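Mannose-6-phosphate isomerase (Bacillus subtilis, PDB 1QWR) probably catalyses the zinc-dependent interconversion of D-mannose 6-phosphate and D-fructose 6-phosphate, as a member of the type 1 phosphomannose isomerases. Local coordinates at residues 146-149 / 155-158; 104-109 / 218-223; 60-65 / 69-74. One frame throughout, in Å; residues are numbered along the deposited sequence. Where two conformers were deposited one is given.

Interactions 1 and 2 sit on the same side of the chain's centre, 19 Å apart between centres and about 5 Å between nearest atoms, and helix 214-220 connects them: Phe214 at its start meets Ile148 of interaction 1, while its last turn supplies Asn219 and Ala220 to interaction 2. Neither includes a ligand of the zinc site of His101, Glu119 and His176. The side chain of Ala220 in interaction 2 is about 12 Å from the bound zinc, and that of Leu156 in interaction 1 about 11 Å from the side chain of His176. Interaction 3, a helix with its flanking turns, is remote from this site, its centre 44 Å from that of interaction 1 and 31 Å from that of interaction 2.

Interaction 1. Residues 146-149 / 155-158; sequences TMIN and GLLR
Met147, present as selenomethionine, and Leu156 cross obliquely, the long chain of the first reaching over to the backbone of the second. Met147 starts from the end of helix 141-149 with CG beside its own backbone N, and a bend at chi3 (83°) turns the terminal methyl toward the last turn of helix 153-156. There CE comes to 3.4 Å from Gly155 C and lies equally near Leu156 N, so the methyl rests on the peptide link between these two residues. It also touches the root of the leucine, with CE 3.9 Å from Leu156 CB.

Leu156 answers with both branches. Its CG stands opposite the backbone N (chi1 178°), and the two methyls part from there: CD1 lies 4.0 Å from Met147 SE, whereas CD2 meets Ile148 CG1 at 3.9 Å. Ile148 also approaches the leucine at a slant, and its side chain packs in addition on Phe214 of helix 214-220. Leu156 also touches His136 and Ala138, which tie this helical corner to strand 131-136 and the loop after it.

No hydrogen bond links 146-149 to 155-158. The polar ties of the corner run to other residues, as in the bonds from Gly155 to Asp152 and Thr137, so between these two segments the match rests on van der Waals contact, of side chain with side chain and of the methyl with a peptide group.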
loop_
_atom_site.group_PDB
_atom_site.type_symbol
_atom_site.label_atom_id
_atom_site.label_comp_id
_atom_site.label_asym_id
_atom_site.label_seq_id
_atom_site.Cartn_x
_atom_site.Cartn_y
_atom_site.Cartn_z
ATOM N N THR A 146 0.199 30.652 -0.179
ATOM C CA THR A 146 1.226 31.591 0.265
ATOM C C THR A 146 2.419 30.876 0.911
ATOM O O THR A 146 3.571 31.140 0.570
ATOM C CB THR A 146 0.646 32.592 1.287
ATOM O OG1 THR A 146 -0.443 33.304 0.689
ATOM C CG2 THR A 146 1.713 33.580 1.739
HETATM N N MSE A 147 2.138 29.972 1.843
HETATM C CA MSE A 147 3.192 29.243 2.529
HETATM C C MSE A 147 3.967 28.276 1.657
HETATM O O MSE A 147 5.122 27.964 1.953
HETATM C CB MSE A 147 2.618 28.509 3.723
HETATM C CG MSE A 147 2.103 29.455 4.752
HETATM SE SE MSE A 147 1.567 28.536 6.315
HETATM C CE MSE A 147 3.284 28.369 7.182
ATOM N N ILE A 148 3.347 27.795 0.585
ATOM C CA ILE A 148 4.042 26.888 -0.314
ATOM C C ILE A 148 4.949 27.728 -1.205
ATOM O O ILE A 148 6.074 27.330 -1.502
ATOM C CB ILE A 148 3.067 26.076 -1.209
ATOM C CG1 ILE A 148 2.307 25.050 -0.361
ATOM C CG2 ILE A 148 3.837 25.373 -2.324
ATOM C CD1 ILE A 148 1.304 24.227 -1.148
ATOM N N ASN A 149 4.455 28.895 -1.619
ATOM C CA ASN A 149 5.229 29.787 -2.479
ATOM C C ASN A 149 6.477 30.333 -1.805
ATOM O O ASN A 149 7.473 30.592 -2.470
ATOM C CB ASN A 149 4.373 30.958 -2.984
ATOM C CG ASN A 149 3.512 30.575 -4.168
ATOM O OD1 ASN A 149 3.885 29.708 -4.955
ATOM N ND2 ASN A 149 2.361 31.227 -4.310
ATOM N N GLY A 155 7.050 25.991 8.820
ATOM C CA GLY A 155 5.862 26.449 9.514
ATOM C C GLY A 155 4.600 25.767 9.022
ATOM O O GLY A 155 3.637 25.622 9.773
ATOM N N LEU A 156 4.621 25.326 7.769
ATOM C CA LEU A 156 3.460 24.683 7.154
ATOM C C LEU A 156 3.232 23.214 7.478
ATOM O O LEU A 156 2.156 22.832 7.930
ATOM C CB LEU A 156 3.528 24.813 5.632
ATOM C CG LEU A 156 2.376 24.113 4.896
ATOM C CD1 LEU A 156 1.035 24.754 5.280
ATOM C CD2 LEU A 156 2.610 24.185 3.394
ATOM N N LEU A 157 4.246 22.395 7.231
ATOM C CA LEU A 157 4.133 20.952 7.435
ATOM C C LEU A 157 4.057 20.493 8.876
ATOM O O LEU A 157 4.641 21.099 9.772
ATOM C CB LEU A 157 5.303 20.238 6.766
ATOM C CG LEU A 157 5.609 20.576 5.307
ATOM C CD1 LEU A 157 6.805 19.754 4.862
ATOM C CD2 LEU A 157 4.395 20.309 4.425
ATOM N N ARG A 158 3.315 19.413 9.090
ATOM C CA ARG A 158 3.196 18.816 10.408
ATOM C C ARG A 158 3.953 17.495 10.286
ATOM O O ARG A 158 3.851 16.789 9.277
ATOM C CB ARG A 158 1.726 18.580 10.780
ATOM C CG ARG A 158 0.943 19.861 11.024
ATOM C CD ARG A 158 -0.549 19.593 11.194
ATOM N NE ARG A 158 -0.875 18.756 12.351
ATOM C CZ ARG A 158 -0.860 19.173 13.614
ATOM N NH1 ARG A 158 -0.533 20.427 13.901
ATOM N NH2 ARG A 158 -1.193 18.335 14.591
#

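Interaction 2. Residues 104-109 / 218-223; sequences DYYAGE and VNAATV
Tyr106 reaches Asn219 because its CG stands opposite the backbone N (chi1 -163°), which carries the ring off helix 104-110 toward the end of helix 214-220. Asn219 adopts a different first torsion: at chi1 -87° its CG lies beside its own backbone N, and CB is the part presented to the tyrosine. The phenol end therefore meets a methylene, with OH 3.5 Å from Asn219 CB and ring atom CZ 3.8 Å from the same carbon. The two side chains cross at about a right angle, yet their flat groups are nearly aligned, ring and amide planes being only 18° apart.

The amide does not bond to the phenol; Tyr106 OH is 4.0 Å from Asn219 ND2, and that nitrogen instead donates back along its own helix to Ala215 O. This internal bond helps fix the amide's rotation. Nearer the root of the ring, CD2 makes a looser apolar contact with Ala220 CB at 4.5 Å. An alanine in place of Tyr106 would probably open a gap between the two helices, leaving Asn219 CB and the methyl of Ala220 without their aromatic neighbour.

Tyr106 is held at its backbone as well, its N bonded to Asp103 OD1. Ala220 also touches Pro102, next in sequence to the zinc ligand His101, and its side chain is about 7 Å from that of the histidine. This is a surface contact between two helices distant in sequence, one of them beginning just after His101, which itself follows strand 98-100 of the cupin-type catalytic domain.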
loop_
_atom_site.group_PDB
_atom_site.type_symbol
_atom_site.label_atom_id
_atom_site.label_comp_id
_atom_site.label_asym_id
_atom_site.label_seq_id
_atom_site.Cartn_x
_atom_site.Cartn_y
_atom_site.Cartn_z
ATOM N N ASP A 104 -12.104 10.246 -5.194
ATOM C CA ASP A 104 -12.672 9.662 -6.410
ATOM C C ASP A 104 -13.297 10.694 -7.361
ATOM O O ASP A 104 -13.185 10.594 -8.596
ATOM C CB ASP A 104 -13.749 8.620 -6.066
ATOM C CG ASP A 104 -13.188 7.363 -5.428
ATOM O OD1 ASP A 104 -11.954 7.136 -5.494
ATOM O OD2 ASP A 104 -14.002 6.575 -4.872
ATOM N N TYR A 105 -13.984 11.675 -6.795
ATOM C CA TYR A 105 -14.615 12.691 -7.639
ATOM C C TYR A 105 -13.595 13.521 -8.408
ATOM O O TYR A 105 -13.674 13.649 -9.636
ATOM C CB TYR A 105 -15.471 13.635 -6.794
ATOM C CG TYR A 105 -16.012 14.787 -7.608
ATOM C CD1 TYR A 105 -17.030 14.583 -8.550
ATOM C CD2 TYR A 105 -15.474 16.064 -7.472
ATOM C CE1 TYR A 105 -17.497 15.638 -9.343
ATOM C CE2 TYR A 105 -15.928 17.127 -8.256
ATOM C CZ TYR A 105 -16.938 16.901 -9.189
ATOM O OH TYR A 105 -17.374 17.946 -9.969
ATOM N N TYR A 106 -12.640 14.093 -7.691
ATOM C CA TYR A 106 -11.653 14.934 -8.348
ATOM C C TYR A 106 -10.789 14.160 -9.322
ATOM O O TYR A 106 -10.466 14.663 -10.399
ATOM C CB TYR A 106 -10.754 15.626 -7.335
ATOM C CG TYR A 106 -10.000 16.796 -7.940
ATOM C CD1 TYR A 106 -10.568 18.076 -7.964
ATOM C CD2 TYR A 106 -8.732 16.620 -8.504
ATOM C CE1 TYR A 106 -9.889 19.167 -8.537
ATOM C CE2 TYR A 106 -8.034 17.711 -9.083
ATOM C CZ TYR A 106 -8.625 18.979 -9.095
ATOM O OH TYR A 106 -7.973 20.054 -9.670
ATOM N N ALA A 107 -10.410 12.942 -8.934
ATOM C CA ALA A 107 -9.578 12.098 -9.790
ATOM C C ALA A 107 -10.323 11.743 -11.062
ATOM O O ALA A 107 -9.768 11.802 -12.159
ATOM C CB ALA A 107 -9.180 10.809 -9.048
ATOM N N GLY A 108 -11.585 11.358 -10.907
ATOM C CA GLY A 108 -12.386 10.983 -12.058
ATOM C C GLY A 108 -12.587 12.167 -12.985
ATOM O O GLY A 108 -12.481 12.029 -14.192
ATOM N N GLU A 109 -12.855 13.336 -12.412
ATOM C CA GLU A 109 -13.064 14.548 -13.202
ATOM C C GLU A 109 -11.814 15.089 -13.882
ATOM O O GLU A 109 -11.872 15.554 -15.031
ATOM C CB GLU A 109 -13.651 15.661 -12.314
ATOM C CG GLU A 109 -15.096 15.409 -11.907
ATOM C CD GLU A 109 -15.997 15.273 -13.117
ATOM O OE1 GLU A 109 -16.130 16.261 -13.860
ATOM O OE2 GLU A 109 -16.565 14.183 -13.330
ATOM N N VAL A 218 -3.467 21.998 -4.603
ATOM C CA VAL A 218 -4.210 22.934 -3.761
ATOM C C VAL A 218 -5.711 22.674 -3.876
ATOM O O VAL A 218 -6.438 22.700 -2.878
ATOM C CB VAL A 218 -3.864 24.387 -4.144
ATOM C CG1 VAL A 218 -4.686 25.351 -3.301
ATOM C CG2 VAL A 218 -2.364 24.629 -3.886
ATOM N N ASN A 219 -6.174 22.390 -5.086
ATOM C CA ASN A 219 -7.594 22.093 -5.292
ATOM C C ASN A 219 -8.013 20.811 -4.561
ATOM O O ASN A 219 -9.103 20.734 -3.997
ATOM C CB ASN A 219 -7.889 21.933 -6.777
ATOM C CG ASN A 219 -8.203 23.252 -7.455
ATOM O OD1 ASN A 219 -9.287 23.814 -7.268
ATOM N ND2 ASN A 219 -7.263 23.754 -8.238
ATOM N N ALA A 220 -7.152 19.802 -4.569
ATOM C CA ALA A 220 -7.503 18.534 -3.929
ATOM C C ALA A 220 -7.289 18.481 -2.434
ATOM O O ALA A 220 -7.869 17.634 -1.735
ATOM C CB ALA A 220 -6.724 17.392 -4.583
ATOM N N ALA A 221 -6.459 19.387 -1.939
ATOM C CA ALA A 221 -6.104 19.403 -0.533
ATOM C C ALA A 221 -7.197 19.861 0.406
ATOM O O ALA A 221 -7.912 20.820 0.135
ATOM C CB ALA A 221 -4.842 20.267 -0.327
ATOM N N THR A 222 -7.307 19.157 1.522
ATOM C CA THR A 222 -8.269 19.480 2.552
ATOM C C THR A 222 -7.675 20.598 3.405
ATOM O O THR A 222 -6.589 20.448 3.954
ATOM C CB THR A 222 -8.495 18.294 3.447
ATOM O OG1 THR A 222 -8.980 17.219 2.649
ATOM C CG2 THR A 222 -9.492 18.627 4.556
ATOM N N VAL A 223 -8.396 21.704 3.525
ATOM C CA VAL A 223 -7.930 22.829 4.322
ATOM C C VAL A 223 -9.099 23.362 5.152
ATOM O O VAL A 223 -10.156 23.642 4.604
ATOM C CB VAL A 223 -7.433 23.968 3.415
ATOM C CG1 VAL A 223 -6.935 25.130 4.269
ATOM C CG2 VAL A 223 -6.345 23.450 2.473
#

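Interaction 3. Residues 60-65 / 69-74; sequences KGKTLI and EEHREV
The imidazole of His71 receives Lys62 obliquely, CE of the lysine standing 4.3 Å from His71 NE2, while the ring of Tyr59 meets the same imidazole with the planes at about 35°. These groups gather beside helix 64-70, a short helix of the catalytic domain: 60-65 leads into it and 69-74 leaves it for a 3-10 turn. Thr63 is the N-cap, its OG1 accepting a hydrogen bond from Glu66 N. At the other end His71 is the first residue to depart from helical angles, so lysine and histidine meet from the segments before and after the helix.

The charged end of Lys62 belongs mainly to Glu66, with which NZ forms a salt bridge. Glu70 was deposited in two conformers; in the one given, its OE1 is 4.6 Å from Lys62 NZ, and any influence of that carboxylate on the lysine is doubtful. The amine lies farther from the imidazole than CE does, NZ to His71 NE2 being 5.2 Å, and the contact with the ring is made by the methylene.

One helical turn joins Ile65 to Glu69, whose side chains lie side by side and point the same way. Ile65 CG2 touches the flat carboxylate, 3.7 Å from Glu69 OE2. The Ile65 side chain also touches Ala46. With chi1 at -57°, Glu69 CG lies beside its own backbone N and comes within 3.3 Å of Ile65 O. That same oxygen accepts the helical bond from Glu69 N, 2.9 Å long with an angle of 160° at the hydrogen.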
loop_
_atom_site.group_PDB
_atom_site.type_symbol
_atom_site.label_atom_id
_atom_site.label_comp_id
_atom_site.label_asym_id
_atom_site.label_seq_id
_atom_site.Cartn_x
_atom_site.Cartn_y
_atom_site.Cartn_z
ATOM N N LYS A 60 -1.944 -19.083 -14.226
ATOM C CA LYS A 60 -0.568 -18.620 -14.336
ATOM C C LYS A 60 -0.365 -17.828 -15.628
ATOM O O LYS A 60 -0.762 -18.276 -16.698
ATOM C CB LYS A 60 0.411 -19.800 -14.296
ATOM C CG LYS A 60 1.867 -19.354 -14.310
ATOM C CD LYS A 60 2.843 -20.501 -14.052
ATOM C CE LYS A 60 4.252 -19.947 -13.835
ATOM N NZ LYS A 60 5.167 -20.964 -13.211
ATOM N N GLY A 61 0.230 -16.645 -15.509
ATOM C CA GLY A 61 0.482 -15.815 -16.675
ATOM C C GLY A 61 -0.533 -14.705 -16.880
ATOM O O GLY A 61 -0.198 -13.664 -17.443
ATOM N N LYS A 62 -1.768 -14.915 -16.429
ATOM C CA LYS A 62 -2.809 -13.902 -16.566
ATOM C C LYS A 62 -2.534 -12.713 -15.645
ATOM O O LYS A 62 -1.904 -12.880 -14.603
ATOM C CB LYS A 62 -4.166 -14.515 -16.235
ATOM C CG LYS A 62 -4.582 -15.608 -17.235
ATOM C CD LYS A 62 -6.071 -15.869 -17.169
ATOM C CE LYS A 62 -6.514 -16.912 -18.209
ATOM N NZ LYS A 62 -6.230 -16.511 -19.620
ATOM N N THR A 63 -2.992 -11.517 -16.013
ATOM C CA THR A 63 -2.766 -10.357 -15.147
ATOM C C THR A 63 -3.939 -10.274 -14.187
ATOM O O THR A 63 -4.984 -10.875 -14.425
ATOM C CB THR A 63 -2.744 -9.018 -15.897
ATOM O OG1 THR A 63 -4.049 -8.763 -16.445
ATOM C CG2 THR A 63 -1.698 -9.023 -17.002
ATOM N N LEU A 64 -3.781 -9.506 -13.111
ATOM C CA LEU A 64 -4.867 -9.379 -12.154
ATOM C C LEU A 64 -6.034 -8.688 -12.825
ATOM O O LEU A 64 -7.170 -8.911 -12.447
ATOM C CB LEU A 64 -4.416 -8.595 -10.917
ATOM C CG LEU A 64 -5.363 -8.614 -9.719
ATOM C CD1 LEU A 64 -5.723 -10.065 -9.335
ATOM C CD2 LEU A 64 -4.677 -7.917 -8.531
ATOM N N ILE A 65 -5.768 -7.865 -13.848
ATOM C CA ILE A 65 -6.873 -7.206 -14.548
ATOM C C ILE A 65 -7.724 -8.261 -15.278
ATOM O O ILE A 65 -8.957 -8.216 -15.231
ATOM C CB ILE A 65 -6.354 -6.163 -15.582
ATOM C CG1 ILE A 65 -5.570 -5.063 -14.840
ATOM C CG2 ILE A 65 -7.535 -5.588 -16.383
ATOM C CD1 ILE A 65 -4.795 -4.101 -15.730
ATOM N N GLU A 69 -11.702 -8.996 -14.734
ATOM C CA GLU A 69 -12.706 -8.860 -15.775
ATOM C C GLU A 69 -13.315 -10.153 -16.289
ATOM O O GLU A 69 -14.505 -10.188 -16.632
ATOM C CB GLU A 69 -12.122 -8.053 -16.936
ATOM C CG GLU A 69 -11.619 -6.670 -16.483
ATOM C CD GLU A 69 -11.154 -5.803 -17.643
ATOM O OE1 GLU A 69 -11.022 -6.344 -18.764
ATOM O OE2 GLU A 69 -10.918 -4.587 -17.433
ATOM N N GLU A 70 -12.518 -11.216 -16.317
ATOM C CA GLU A 70 -13.002 -12.499 -16.821
ATOM C C GLU A 70 -13.335 -13.548 -15.778
ATOM O O GLU A 70 -14.008 -14.530 -16.092
ATOM C CB GLU A 70 -11.992 -13.086 -17.797
ATOM C CG GLU A 70 -11.602 -12.129 -18.907
ATOM C CD GLU A 70 -10.690 -12.772 -19.924
ATOM O OE1 GLU A 70 -9.775 -13.516 -19.510
ATOM O OE2 GLU A 70 -10.883 -12.522 -21.132
ATOM N N HIS A 71 -12.863 -13.364 -14.549
ATOM C CA HIS A 71 -13.139 -14.345 -13.501
ATOM C C HIS A 71 -13.541 -13.725 -12.168
ATOM O O HIS A 71 -12.969 -14.079 -11.127
ATOM C CB HIS A 71 -11.901 -15.222 -13.299
ATOM C CG HIS A 71 -11.400 -15.854 -14.563
ATOM N ND1 HIS A 71 -12.003 -16.955 -15.138
ATOM C CD2 HIS A 71 -10.398 -15.497 -15.403
ATOM C CE1 HIS A 71 -11.398 -17.247 -16.276
ATOM N NE2 HIS A 71 -10.421 -16.377 -16.462
ATOM N N ARG A 72 -14.528 -12.837 -12.191
ATOM C CA ARG A 72 -14.956 -12.156 -10.968
ATOM C C ARG A 72 -15.367 -13.101 -9.834
ATOM O O ARG A 72 -15.397 -12.695 -8.675
ATOM C CB ARG A 72 -16.103 -11.196 -11.251
ATOM C CG ARG A 72 -16.281 -10.094 -10.209
ATOM C CD ARG A 72 -15.183 -9.035 -10.290
ATOM N NE ARG A 72 -15.206 -8.287 -11.555
ATOM C CZ ARG A 72 -15.993 -7.252 -11.848
ATOM N NH1 ARG A 72 -16.879 -6.768 -10.976
ATOM N NH2 ARG A 72 -15.882 -6.672 -13.039
ATOM N N GLU A 73 -15.688 -14.346 -10.172
ATOM C CA GLU A 73 -16.083 -15.334 -9.159
ATOM C C GLU A 73 -14.967 -15.470 -8.120
ATOM O O GLU A 73 -15.216 -15.718 -6.937
ATOM C CB GLU A 73 -16.326 -16.693 -9.823
ATOM C CG GLU A 73 -17.734 -17.237 -9.662
ATOM C CD GLU A 73 -17.921 -18.581 -10.358
ATOM O OE1 GLU A 73 -17.152 -19.514 -10.067
ATOM O OE2 GLU A 73 -18.835 -18.703 -11.197
ATOM N N VAL A 74 -13.731 -15.307 -8.580
ATOM C CA VAL A 74 -12.552 -15.398 -7.718
ATOM C C VAL A 74 -12.638 -14.376 -6.585
ATOM O O VAL A 74 -12.169 -14.619 -5.464
ATOM C CB VAL A 74 -11.281 -15.115 -8.562
ATOM C CG1 VAL A 74 -10.126 -14.700 -7.685
ATOM C CG2 VAL A 74 -10.929 -16.373 -9.358
#